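Local coordinates for RabGAP/TBC protein (PDB 4P17) that probably stimulates GTP hydrolysis by Rab GTPases in the flagellum through its helical TBC domain, although its precise role is not established, at residues A265-K270 against M303-D308; S240-T245 against T295-D300; M63-V68 against W250-Y255. All coordinates share one frame; numbering follows the deposited sequence.

Interaction 1 of 3, residues A265-K270 against M303-D308; sequences ALAMLK and MATAFD
The carboxylate of Asp308 is the one flat group that touches across this contact, and it meets Lys270 through a single oxygen, with Asp308 OD2 lying 3.2 Å from Lys270 CE. Its other oxygen, OD1, accepts a hydrogen bond from the backbone N of Ile310, which ties the carboxylate to the turn just beyond the helix. Phe307, the other flat side chain of 303-308, turns away from 265-270; its ring rests on Ile260 and takes part in a cation-pi contact with Arg65. The Lys270 and Asp308 side chains approach head-on, but the lysine chain, bent at chi3 (136°) and again at chi4 (49°), offers its CE methylene to the carboxylate. Lys270 NZ therefore stays 4.2 Å from Asp308 OD2, near enough for attraction between opposite charges yet beyond a salt bridge.

Next to this polar pair, small residues let helix 259-271 run close to helix 299-306. The CA atoms of Ala267 and Ala306 are 4.8 Å apart, and Ala267 CB presses on the neighbouring backbone, 3.5 Å from Ala306 N. The two methyls, Ala267 CB and Ala306 CB, meet at 4.0 Å. Thr305 completes the apolar patch: its CG2 points across the interface, 3.8 Å from Ala267 CB, and also touches Lys270 CE at 3.7 Å. With chi1 at -59°, Thr305 OG1 sits beside its own backbone N, where it bonds Val301 O one turn earlier and leaves the methyl to do the packing. Val264 and Ile271 extend the same helix face.

The chemistry is thus close van der Waals packing bordered by two opposite charges that attract without pairing, and without a directional bond between the two segments; because the contact lies at the surface, solvent is likely to soften that attraction.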
ATOM      1  N   ALA A 265       3.576   6.783   8.058  1.00  5.10           N
ATOM      2  CA  ALA A 265       2.786   7.984   8.278  1.00  5.33           C
ATOM      3  C   ALA A 265       3.599   9.036   9.039  1.00  6.91           C
ATOM      4  O   ALA A 265       3.613  10.220   8.659  1.00  5.65           O
ATOM      5  CB  ALA A 265       1.540   7.617   9.013  1.00  5.15           C
ATOM      6  N   LEU A 266       4.294   8.611  10.092  1.00  7.14           N
ATOM      7  CA  LEU A 266       5.115   9.544  10.872  1.00  7.33           C
ATOM      8  C   LEU A 266       6.221  10.103   9.984  1.00 10.21           C
ATOM      9  O   LEU A 266       6.517  11.301  10.039  1.00  6.99           O
ATOM     10  CB  LEU A 266       5.747   8.871  12.103  1.00  7.11           C
ATOM     11  CG  LEU A 266       6.583   9.885  12.889  1.00  9.81           C
ATOM     12  CD1 LEU A 266       5.648  10.879  13.597  1.00 10.47           C
ATOM     13  CD2 LEU A 266       7.496   9.216  13.837  1.00 26.05           C
ATOM     14  N   ALA A 267       6.823   9.235   9.163  1.00  9.51           N
ATOM     15  CA  ALA A 267       7.911   9.672   8.289  1.00  6.33           C
ATOM     16  C   ALA A 267       7.417  10.754   7.331  1.00  6.35           C
ATOM     17  O   ALA A 267       8.120  11.717   7.069  1.00  6.71           O
ATOM     18  CB  ALA A 267       8.498   8.492   7.520  1.00  7.13           C
ATOM     19  N   MET A 268       6.212  10.601   6.802  1.00  5.29           N
ATOM     20  CA  MET A 268       5.636  11.637   5.947  1.00  5.15           C
ATOM     21  C   MET A 268       5.514  12.959   6.657  1.00  9.69           C
ATOM     22  O   MET A 268       5.772  14.003   6.071  1.00  9.16           O
ATOM     23  CB  MET A 268       4.261  11.217   5.458  1.00  4.21           C
ATOM     24  CG  MET A 268       4.291  10.108   4.492  1.00  9.54           C
ATOM     25  SD  MET A 268       4.897  10.586   2.880  1.00 16.70           S
ATOM     26  CE  MET A 268       3.789  11.915   2.407  1.00 22.37           C
ATOM     27  N   LEU A 269       5.090  12.916   7.916  1.00  6.08           N
ATOM     28  CA  LEU A 269       4.933  14.136   8.684  1.00  6.16           C
ATOM     29  C   LEU A 269       6.289  14.752   9.024  1.00 11.12           C
ATOM     30  O   LEU A 269       6.413  15.976   9.066  1.00 10.21           O
ATOM     31  CB  LEU A 269       4.128  13.861   9.939  1.00  7.04           C
ATOM     32  CG  LEU A 269       2.707  13.338   9.678  1.00 10.33           C
ATOM     33  CD1 LEU A 269       1.926  13.043  10.959  1.00  9.84           C
ATOM     34  CD2 LEU A 269       1.920  14.307   8.801  1.00 11.76           C
ATOM     35  N   LYS A 270       7.292  13.912   9.282  1.00  7.06           N
ATOM     36  CA  LYS A 270       8.632  14.409   9.560  1.00  5.83           C
ATOM     37  C   LYS A 270       9.193  15.131   8.346  1.00  7.91           C
ATOM     38  O   LYS A 270       9.767  16.228   8.434  1.00  7.74           O
ATOM     39  CB  LYS A 270       9.542  13.254   9.964  1.00  7.87           C
ATOM     40  CG  LYS A 270      10.920  13.636  10.416  1.00 16.29           C
ATOM     41  CD  LYS A 270      11.527  12.499  11.211  1.00 12.37           C
ATOM     42  CE  LYS A 270      12.975  12.233  10.821  1.00 32.77           C
ATOM     43  NZ  LYS A 270      13.812  13.458  10.774  1.00 36.37           N
ATOM     44  N   MET A 303      11.304   5.453   3.110  1.00  5.55           N
ATOM     45  CA  MET A 303      11.413   4.244   3.927  1.00  9.12           C
ATOM     46  C   MET A 303      12.572   4.380   4.924  1.00 10.97           C
ATOM     47  O   MET A 303      12.487   3.954   6.076  1.00  8.08           O
ATOM     48  CB  MET A 303      11.604   3.016   3.066  1.00 11.72           C
ATOM     49  CG  MET A 303      10.445   2.757   2.117  1.00  8.14           C
ATOM     50  SD  MET A 303       8.837   2.840   2.928  1.00  7.97           S
ATOM     51  CE  MET A 303       8.787   1.408   4.019  1.00 10.41           C
ATOM     52  N   ALA A 304      13.678   4.953   4.475  1.00  9.42           N
ATOM     53  CA  ALA A 304      14.793   5.135   5.373  1.00  5.34           C
ATOM     54  C   ALA A 304      14.368   6.038   6.551  1.00  7.81           C
ATOM     55  O   ALA A 304      14.756   5.824   7.719  1.00  8.68           O
ATOM     56  CB  ALA A 304      15.959   5.721   4.630  1.00  9.66           C
ATOM     57  N   THR A 305      13.537   7.029   6.262  1.00  6.94           N
ATOM     58  CA  THR A 305      13.078   7.906   7.336  1.00  9.86           C
ATOM     59  C   THR A 305      12.138   7.123   8.263  1.00  7.93           C
ATOM     60  O   THR A 305      12.242   7.233   9.479  1.00  7.08           O
ATOM     61  CB  THR A 305      12.400   9.182   6.802  1.00  7.19           C
ATOM     62  OG1 THR A 305      13.337   9.899   5.982  1.00 11.00           O
ATOM     63  CG2 THR A 305      11.948  10.078   7.946  1.00 12.25           C
ATOM     64  N   ALA A 306      11.261   6.297   7.700  1.00  4.35           N
ATOM     65  CA  ALA A 306      10.348   5.494   8.517  1.00  4.47           C
ATOM     66  C   ALA A 306      11.061   4.605   9.520  1.00 10.97           C
ATOM     67  O   ALA A 306      10.529   4.330  10.615  1.00 10.67           O
ATOM     68  CB  ALA A 306       9.457   4.633   7.613  1.00 11.57           C
ATOM     69  N   PHE A 307      12.267   4.160   9.176  1.00  9.69           N
ATOM     70  CA  PHE A 307      12.982   3.228  10.053  1.00  9.94           C
ATOM     71  C   PHE A 307      14.136   3.856  10.817  1.00 10.56           C
ATOM     72  O   PHE A 307      14.900   3.107  11.453  1.00 11.94           O
ATOM     73  CB  PHE A 307      13.551   2.039   9.266  1.00 10.13           C
ATOM     74  CG  PHE A 307      12.522   1.293   8.457  1.00 15.69           C
ATOM     75  CD1 PHE A 307      11.513   0.571   9.096  1.00 12.64           C
ATOM     76  CD2 PHE A 307      12.586   1.288   7.074  1.00 11.42           C
ATOM     77  CE1 PHE A 307      10.566  -0.110   8.370  1.00 13.32           C
ATOM     78  CE2 PHE A 307      11.653   0.602   6.327  1.00  9.15           C
ATOM     79  CZ  PHE A 307      10.621  -0.093   6.982  1.00 10.61           C
ATOM     80  N   ASP A 308      14.267   5.195  10.810  1.00  7.24           N
ATOM     81  CA  ASP A 308      15.504   5.817  11.302  1.00 10.39           C
ATOM     82  C   ASP A 308      15.722   5.788  12.808  1.00 25.77           C
ATOM     83  O   ASP A 308      16.839   6.029  13.259  1.00 25.06           O
ATOM     84  CB  ASP A 308      15.638   7.285  10.815  1.00 16.11           C
ATOM     85  CG  ASP A 308      14.662   8.286  11.474  1.00 21.14           C
ATOM     86  OD1 ASP A 308      14.134   8.089  12.591  1.00 19.30           O
ATOM     87  OD2 ASP A 308      14.449   9.348  10.832  1.00 15.97           O
TER

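Interaction 2 of 3, residues S240-T245 against T295-D300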
ATOM      1  N   SER A 240      -2.882   8.046  -2.137  1.00  8.85           N
ATOM      2  CA  SER A 240      -2.189   9.165  -1.535  1.00 10.12           C
ATOM      3  C   SER A 240      -0.804   9.391  -2.097  1.00 13.37           C
ATOM      4  O   SER A 240      -0.387  10.535  -2.253  1.00 12.47           O
ATOM      5  CB  SER A 240      -2.116   8.947  -0.033  1.00 10.01           C
ATOM      6  OG  SER A 240      -3.410   9.079   0.519  1.00 17.18           O
ATOM      7  N   LEU A 241      -0.103   8.298  -2.418  1.00  9.42           N
ATOM      8  CA  LEU A 241       1.292   8.376  -2.828  1.00  6.36           C
ATOM      9  C   LEU A 241       1.486   7.866  -4.252  1.00  8.45           C
ATOM     10  O   LEU A 241       0.642   7.117  -4.753  1.00 10.37           O
ATOM     11  CB  LEU A 241       2.192   7.580  -1.881  1.00 10.17           C
ATOM     12  CG  LEU A 241       2.081   7.740  -0.366  1.00 14.90           C
ATOM     13  CD1 LEU A 241       3.117   6.857   0.330  1.00  7.17           C
ATOM     14  CD2 LEU A 241       2.222   9.206   0.097  1.00 10.98           C
ATOM     15  N   PRO A 242       2.572   8.295  -4.919  1.00  6.77           N
ATOM     16  CA  PRO A 242       2.907   7.713  -6.216  1.00  5.07           C
ATOM     17  C   PRO A 242       3.031   6.212  -6.113  1.00  6.05           C
ATOM     18  O   PRO A 242       3.481   5.715  -5.104  1.00  5.02           O
ATOM     19  CB  PRO A 242       4.253   8.335  -6.553  1.00  8.90           C
ATOM     20  CG  PRO A 242       4.209   9.656  -5.865  1.00  7.82           C
ATOM     21  CD  PRO A 242       3.506   9.378  -4.564  1.00  9.80           C
ATOM     22  N   SER A 243       2.632   5.502  -7.148  1.00  5.53           N
ATOM     23  CA  SER A 243       2.514   4.053  -7.043  1.00  3.25           C
ATOM     24  C   SER A 243       3.820   3.324  -6.666  1.00  4.87           C
ATOM     25  O   SER A 243       3.789   2.347  -5.919  1.00  3.97           O
ATOM     26  CB  SER A 243       1.969   3.489  -8.369  1.00  7.21           C
ATOM     27  OG  SER A 243       2.999   3.403  -9.323  1.00  8.94           O
ATOM     28  N   GLU A 244       4.969   3.789  -7.138  1.00  3.70           N
ATOM     29  CA  GLU A 244       6.203   3.066  -6.829  1.00  5.79           C
ATOM     30  C   GLU A 244       6.582   3.314  -5.365  1.00  9.49           C
ATOM     31  O   GLU A 244       7.221   2.473  -4.720  1.00  5.30           O
ATOM     32  CB  GLU A 244       7.334   3.476  -7.764  1.00  5.35           C
ATOM     33  CG  GLU A 244       7.037   3.176  -9.186  1.00  2.76           C
ATOM     34  CD  GLU A 244       8.154   3.518 -10.099  1.00  9.60           C
ATOM     35  OE1 GLU A 244       9.263   2.982  -9.899  1.00 12.72           O
ATOM     36  OE2 GLU A 244       7.926   4.353 -11.005  1.00  7.94           O
ATOM     37  N   THR A 245       6.142   4.451  -4.830  1.00  6.73           N
ATOM     38  CA  THR A 245       6.418   4.753  -3.426  1.00  2.78           C
ATOM     39  C   THR A 245       5.510   3.872  -2.569  1.00  8.81           C
ATOM     40  O   THR A 245       5.948   3.302  -1.559  1.00  7.20           O
ATOM     41  CB  THR A 245       6.202   6.214  -3.152  1.00  7.33           C
ATOM     42  OG1 THR A 245       7.092   6.937  -4.003  1.00  6.74           O
ATOM     43  CG2 THR A 245       6.491   6.560  -1.747  1.00  6.00           C
ATOM     44  N   THR A 295       3.154  13.796  -4.523  1.00 11.01           N
ATOM     45  CA  THR A 295       4.392  13.898  -5.304  1.00  7.62           C
ATOM     46  C   THR A 295       5.595  13.390  -4.513  1.00  9.00           C
ATOM     47  O   THR A 295       6.748  13.773  -4.736  1.00 10.90           O
ATOM     48  CB  THR A 295       4.608  15.325  -5.795  1.00 15.33           C
ATOM     49  OG1 THR A 295       4.665  16.205  -4.680  1.00 11.99           O
ATOM     50  CG2 THR A 295       3.461  15.724  -6.709  1.00 18.99           C
ATOM     51  N   MET A 296       5.313  12.483  -3.586  1.00  8.54           N
ATOM     52  CA  MET A 296       6.360  11.895  -2.779  1.00  5.34           C
ATOM     53  C   MET A 296       7.066  10.792  -3.593  1.00 10.13           C
ATOM     54  O   MET A 296       6.814   9.603  -3.423  1.00  9.57           O
ATOM     55  CB  MET A 296       5.777  11.371  -1.469  1.00  8.15           C
ATOM     56  CG  MET A 296       6.783  11.315  -0.316  1.00 13.38           C
ATOM     57  SD  MET A 296       8.286  10.349  -0.655  1.00 12.26           S
ATOM     58  CE  MET A 296       9.441  11.137   0.464  1.00 10.62           C
ATOM     59  N   HIS A 297       7.978  11.206  -4.469  1.00 11.26           N
ATOM     60  CA  HIS A 297       8.650  10.289  -5.375  1.00 11.00           C
ATOM     61  C   HIS A 297       9.911   9.696  -4.769  1.00 10.14           C
ATOM     62  O   HIS A 297      10.380   8.665  -5.226  1.00  7.99           O
ATOM     63  CB  HIS A 297       8.968  11.007  -6.698  1.00  8.62           C
ATOM     64  CG  HIS A 297       7.746  11.415  -7.441  1.00 13.60           C
ATOM     65  ND1 HIS A 297       6.936  10.502  -8.087  1.00 10.39           N
ATOM     66  CD2 HIS A 297       7.155  12.623  -7.596  1.00 11.24           C
ATOM     67  CE1 HIS A 297       5.916  11.139  -8.635  1.00 16.56           C
ATOM     68  NE2 HIS A 297       6.022  12.423  -8.351  1.00 14.79           N
ATOM     69  N   GLN A 298      10.408  10.300  -3.687  1.00 10.80           N
ATOM     70  CA  GLN A 298      11.629   9.834  -3.061  1.00  9.12           C
ATOM     71  C   GLN A 298      11.305   8.659  -2.151  1.00 10.22           C
ATOM     72  O   GLN A 298      11.237   8.787  -0.914  1.00  8.92           O
ATOM     73  CB  GLN A 298      12.315  10.970  -2.274  1.00 13.98           C
ATOM     74  CG  GLN A 298      13.790  11.149  -2.607  1.00 13.12           C
ATOM     75  CD  GLN A 298      14.557   9.849  -2.669  1.00 16.56           C
ATOM     76  OE1 GLN A 298      14.138   8.831  -2.112  1.00 11.13           O
ATOM     77  NE2 GLN A 298      15.685   9.868  -3.361  1.00  9.50           N
ATOM     78  N   ARG A 299      11.085   7.501  -2.757  1.00  4.03           N
ATOM     79  CA  ARG A 299      10.691   6.336  -1.981  1.00 12.12           C
ATOM     80  C   ARG A 299      11.831   5.789  -1.093  1.00 10.31           C
ATOM     81  O   ARG A 299      11.591   5.222  -0.034  1.00  6.40           O
ATOM     82  CB  ARG A 299      10.151   5.237  -2.916  1.00 10.15           C
ATOM     83  CG  ARG A 299      11.080   4.772  -4.003  1.00  8.36           C
ATOM     84  CD  ARG A 299      10.333   3.961  -5.014  1.00  8.40           C
ATOM     85  NE  ARG A 299      11.239   3.326  -5.968  1.00  7.56           N
ATOM     86  CZ  ARG A 299      11.567   3.843  -7.141  1.00 10.81           C
ATOM     87  NH1 ARG A 299      11.087   5.021  -7.526  1.00  3.83           N
ATOM     88  NH2 ARG A 299      12.377   3.175  -7.934  1.00  8.05           N
ATOM     89  N   ASP A 300      13.076   6.026  -1.493  1.00  8.23           N
ATOM     90  CA  ASP A 300      14.198   5.611  -0.679  1.00  7.92           C
ATOM     91  C   ASP A 300      14.218   6.387   0.639  1.00  9.45           C
ATOM     92  O   ASP A 300      14.359   5.814   1.735  1.00  6.24           O
ATOM     93  CB  ASP A 300      15.536   5.831  -1.397  1.00 15.38           C
ATOM     94  CG  ASP A 300      15.837   4.814  -2.484  1.00 17.04           C
ATOM     95  OD1 ASP A 300      15.254   3.702  -2.507  1.00 16.28           O
ATOM     96  OD2 ASP A 300      16.742   5.127  -3.292  1.00  6.61           O
TER
HETATM   97  O   HOH W   1      11.399   5.533 -10.119  1.00 20.68           O
HETATM   98  O   HOH W   2       8.815   6.685  -6.221  1.00  6.74           O
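Arg299 runs past Thr245 and Glu244, touching them at its base, at CD and at its tip. Its CB lies 3.7 Å from Thr245 OG1; chi1 of 57° then sends CG between the backbone N and the carbonyl carbon, and the extended chain lays CD 3.5 Å from Glu244 O. At the tip, Glu244 OE1 sits over one face of the guanidinium, 3.6 Å from NH1 in a long salt bridge that rests on charge alone. The N-H groups serve other partners: NH1 bonds two waters at the edge of the plane, and NH2 pairs with Asp34, while Glu244 OE2 turns to Arg30. Thr245 OG1 donates to Met296 O over 2.7 Å, in the carbonyl plane, and accepts from a water that also binds His297 O and Arg299 NH1. A valine here would probably leave Met296 O without this donor and take from the water one of its two acceptors. Nearby, Pro242 CG makes a CH-pi contact over the His297 ring, 3.9 Å from its centroid. The arrangement is a junction of two helix starts in the all-helical fold: Pro242 is the N-cap residue of helix 243-256, and inverse gamma turns centred on Met296 and Gln298 lead into helix 299-306.

Interaction 3 of 3, residues M63-V68 against W250-Y255; sequences MIRKGV and WDSLFY
Helix 57-65 reaches its end beside the C-terminal half of helix 243-256, where the CA atoms of Arg65 and Ser252 come within 5.9 Å and Gly67, at positive phi, turns the chain away toward helix 73-80. This is a recognisable junction of the TBC fold: the Gly-Val turn leads to the Arg-x-x-x-Trp signature of the family, here Arg73 and Trp77, and faces the Asp of a Trp-Asp pair, Trp250 and Asp251.

Asp251 carries the polar side of the contact. Val68 N donates to Asp251 OD2 over 2.9 Å in a nearly straight bond (171°), and comes to the oxygen from above the carboxylate, 61° out of its plane. The same OD2 forms a salt bridge with Arg73, and OD1 accepts from Trp77 NE1, so that three donors hold the buried group and limit its rotation; the positive charge of Arg73 would be expected to keep it ionised. Val68 CG2 lies against the carboxylate carbon as well, 3.6 Å from Asp251 CG. Gly67 has a structural reason of its own, since at its backbone angles a CB would jam against the preceding carbonyl oxygen.

Arg65 contributes its inner part, CA and CG each lying 3.8 Å from Ser252 OG, while its NE pairs with Glu256. Ile64 reaches across with two branches: CG2 lies against the backbone, 3.2 Å from Asp251 O, and CD1 goes to Tyr255. Tyr255 holds CG anti to the backbone N (chi1 -176°), which brings its ring across the isoleucine chain, and Ile64 CD1 meets it obliquely, 3.5 Å from Tyr255 CD1.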
ATOM      1  N   MET A  63      16.852  -6.330   3.382  1.00 14.96           N
ATOM      2  CA  MET A  63      16.663  -6.295   1.938  1.00 11.49           C
ATOM      3  C   MET A  63      15.293  -5.738   1.551  1.00  8.69           C
ATOM      4  O   MET A  63      15.195  -4.894   0.654  1.00 11.50           O
ATOM      5  CB  MET A  63      16.824  -7.691   1.344  1.00 13.42           C
ATOM      6  CG  MET A  63      18.243  -8.237   1.431  1.00 21.74           C
ATOM      7  SD  MET A  63      18.341  -9.956   0.848  1.00 22.72           S
ATOM      8  CE  MET A  63      18.214  -9.721  -0.934  1.00 24.77           C
ATOM      9  N   ILE A  64      14.263  -6.184   2.267  1.00 10.30           N
ATOM     10  CA  ILE A  64      12.910  -5.817   1.951  1.00  7.13           C
ATOM     11  C   ILE A  64      12.728  -4.339   2.282  1.00  8.81           C
ATOM     12  O   ILE A  64      12.064  -3.607   1.556  1.00  7.40           O
ATOM     13  CB  ILE A  64      11.888  -6.721   2.698  1.00  9.76           C
ATOM     14  CG1 ILE A  64      11.890  -8.089   2.035  1.00  6.58           C
ATOM     15  CG2 ILE A  64      10.460  -6.128   2.611  1.00 12.01           C
ATOM     16  CD1 ILE A  64      10.974  -9.137   2.640  1.00 13.43           C
ATOM     17  N   ARG A  65      13.360  -3.889   3.351  1.00  9.19           N
ATOM     18  CA  ARG A  65      13.317  -2.474   3.671  1.00  8.30           C
ATOM     19  C   ARG A  65      13.962  -1.587   2.603  1.00  6.11           C
ATOM     20  O   ARG A  65      13.584  -0.443   2.487  1.00  8.58           O
ATOM     21  CB  ARG A  65      13.982  -2.227   5.022  1.00 13.64           C
ATOM     22  CG  ARG A  65      13.089  -2.536   6.204  1.00  9.26           C
ATOM     23  CD  ARG A  65      13.748  -2.169   7.529  1.00 13.26           C
ATOM     24  NE  ARG A  65      12.864  -2.459   8.654  1.00 12.28           N
ATOM     25  CZ  ARG A  65      13.124  -2.145   9.925  1.00 12.83           C
ATOM     26  NH1 ARG A  65      14.244  -1.500  10.247  1.00 11.20           N
ATOM     27  NH2 ARG A  65      12.259  -2.468  10.871  1.00 11.69           N
ATOM     28  N   LYS A  66      14.951  -2.095   1.860  1.00  7.77           N
ATOM     29  CA  LYS A  66      15.573  -1.338   0.779  1.00  9.02           C
ATOM     30  C   LYS A  66      14.796  -1.402  -0.552  1.00  9.05           C
ATOM     31  O   LYS A  66      15.131  -0.704  -1.506  1.00  6.57           O
ATOM     32  CB  LYS A  66      16.994  -1.845   0.545  1.00 13.63           C
ATOM     33  CG  LYS A  66      17.996  -1.485   1.648  1.00 18.10           C
ATOM     34  CD  LYS A  66      19.295  -2.266   1.488  1.00 31.38           C
ATOM     35  N   GLY A  67      13.769  -2.244  -0.608  1.00  7.04           N
ATOM     36  CA  GLY A  67      12.957  -2.347  -1.803  1.00  8.54           C
ATOM     37  C   GLY A  67      13.078  -3.680  -2.517  1.00  8.79           C
ATOM     38  O   GLY A  67      14.168  -4.141  -2.866  1.00  6.39           O
ATOM     39  N   VAL A  68      11.930  -4.298  -2.762  1.00  2.62           N
ATOM     40  CA  VAL A  68      11.917  -5.520  -3.549  1.00  4.41           C
ATOM     41  C   VAL A  68      11.989  -5.085  -5.019  1.00  3.56           C
ATOM     42  O   VAL A  68      11.297  -4.164  -5.413  1.00  3.00           O
ATOM     43  CB  VAL A  68      10.642  -6.363  -3.285  1.00  4.23           C
ATOM     44  CG1 VAL A  68      10.644  -7.579  -4.168  1.00  6.52           C
ATOM     45  CG2 VAL A  68      10.515  -6.799  -1.809  1.00  6.59           C
ATOM     46  N   TRP A 250       4.431  -1.300   0.854  1.00  3.07           N
ATOM     47  CA  TRP A 250       3.810  -2.623   0.811  1.00  6.30           C
ATOM     48  C   TRP A 250       4.842  -3.734   0.958  1.00  5.78           C
ATOM     49  O   TRP A 250       4.584  -4.765   1.631  1.00  4.32           O
ATOM     50  CB  TRP A 250       3.033  -2.776  -0.499  1.00  7.83           C
ATOM     51  CG  TRP A 250       1.709  -1.997  -0.541  1.00  6.40           C
ATOM     52  CD1 TRP A 250       1.283  -0.990   0.339  1.00  4.58           C
ATOM     53  CD2 TRP A 250       0.649  -2.170  -1.494  1.00  5.87           C
ATOM     54  NE1 TRP A 250       0.018  -0.563  -0.033  1.00  7.99           N
ATOM     55  CE2 TRP A 250      -0.380  -1.256  -1.158  1.00  6.60           C
ATOM     56  CE3 TRP A 250       0.465  -3.023  -2.601  1.00  5.28           C
ATOM     57  CZ2 TRP A 250      -1.581  -1.162  -1.897  1.00  6.74           C
ATOM     58  CZ3 TRP A 250      -0.740  -2.917  -3.338  1.00  5.39           C
ATOM     59  CH2 TRP A 250      -1.738  -2.001  -2.969  1.00  4.45           C
ATOM     60  N   ASP A 251       6.013  -3.542   0.352  1.00  3.55           N
ATOM     61  CA  ASP A 251       7.144  -4.475   0.567  1.00  4.01           C
ATOM     62  C   ASP A 251       7.295  -4.788   2.051  1.00  5.22           C
ATOM     63  O   ASP A 251       7.285  -5.927   2.471  1.00  5.74           O
ATOM     64  CB  ASP A 251       8.484  -3.928   0.065  1.00  3.63           C
ATOM     65  CG  ASP A 251       8.563  -3.809  -1.465  1.00  7.40           C
ATOM     66  OD1 ASP A 251       7.761  -4.460  -2.144  1.00  3.88           O
ATOM     67  OD2 ASP A 251       9.458  -3.077  -1.974  1.00  2.93           O
ATOM     68  N   SER A 252       7.449  -3.755   2.859  1.00  7.77           N
ATOM     69  CA  SER A 252       7.635  -3.982   4.291  1.00  4.42           C
ATOM     70  C   SER A 252       6.348  -4.356   5.036  1.00  8.03           C
ATOM     71  O   SER A 252       6.402  -5.101   6.015  1.00  6.31           O
ATOM     72  CB  SER A 252       8.280  -2.761   4.917  1.00  6.06           C
ATOM     73  OG  SER A 252       9.655  -2.724   4.501  1.00  7.93           O
ATOM     74  N   LEU A 253       5.202  -3.855   4.589  1.00  4.83           N
ATOM     75  CA  LEU A 253       3.928  -4.225   5.203  1.00  5.55           C
ATOM     76  C   LEU A 253       3.689  -5.731   5.137  1.00 11.66           C
ATOM     77  O   LEU A 253       3.214  -6.357   6.099  1.00  8.71           O
ATOM     78  CB  LEU A 253       2.755  -3.511   4.515  1.00  5.61           C
ATOM     79  CG  LEU A 253       1.338  -3.899   4.968  1.00  3.80           C
ATOM     80  CD1 LEU A 253       1.123  -3.543   6.448  1.00  4.65           C
ATOM     81  CD2 LEU A 253       0.255  -3.268   4.096  1.00  8.28           C
ATOM     82  N   PHE A 254       3.975  -6.298   3.974  1.00  6.37           N
ATOM     83  CA  PHE A 254       3.725  -7.722   3.730  1.00  7.36           C
ATOM     84  C   PHE A 254       4.764  -8.611   4.402  1.00  8.32           C
ATOM     85  O   PHE A 254       4.623  -9.820   4.377  1.00 11.49           O
ATOM     86  CB  PHE A 254       3.698  -8.033   2.206  1.00 10.91           C
ATOM     87  CG  PHE A 254       2.514  -7.410   1.476  1.00  7.29           C
ATOM     88  CD1 PHE A 254       1.249  -7.422   2.045  1.00  9.92           C
ATOM     89  CD2 PHE A 254       2.667  -6.804   0.249  1.00  5.44           C
ATOM     90  CE1 PHE A 254       0.174  -6.836   1.398  1.00 13.73           C
ATOM     91  CE2 PHE A 254       1.591  -6.209  -0.379  1.00  4.62           C
ATOM     92  CZ  PHE A 254       0.357  -6.232   0.196  1.00 12.86           C
ATOM     93  N   TYR A 255       5.786  -8.018   5.012  1.00  6.20           N
ATOM     94  CA  TYR A 255       6.793  -8.793   5.755  1.00 10.71           C
ATOM     95  C   TYR A 255       6.806  -8.501   7.261  1.00 14.52           C
ATOM     96  O   TYR A 255       6.873  -9.417   8.083  1.00 12.00           O
ATOM     97  CB  TYR A 255       8.173  -8.523   5.178  1.00 10.02           C
ATOM     98  CG  TYR A 255       9.221  -9.366   5.842  1.00 11.58           C
ATOM     99  CD1 TYR A 255       9.439 -10.670   5.435  1.00 24.23           C
ATOM    100  CD2 TYR A 255       9.998  -8.853   6.857  1.00 13.39           C
ATOM    101  CE1 TYR A 255      10.397 -11.449   6.043  1.00 24.67           C
ATOM    102  CE2 TYR A 255      10.959  -9.628   7.470  1.00 14.20           C
ATOM    103  CZ  TYR A 255      11.152 -10.910   7.050  1.00 18.31           C
ATOM    104  OH  TYR A 255      12.115 -11.651   7.668  1.00 28.89           O
TER

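How the interactions relate
In this helical domain the two buried contacts are the more polar. Interactions 2 and 3 share helix 243-256, one at its first turn and the other farther along; each has a hydrogen bond between its segments, joined by salt bridges within or around the contact. Interaction 1 lies at the surface and relies on apolar packing of small side chains, beside a charge attraction too long for a salt bridge. Helix 299-306 joins interactions 1 and 2, which also touch directly where Met268 SD packs 3.8 Å from Met296 CG. Interactions 1 and 3 also meet, where Met303 and Phe307 pack on Arg65 and Ser252. Interactions 2 and 3 do not touch. In chain order interaction 2 crosses both others, while interaction 3 closes before interaction 1 opens.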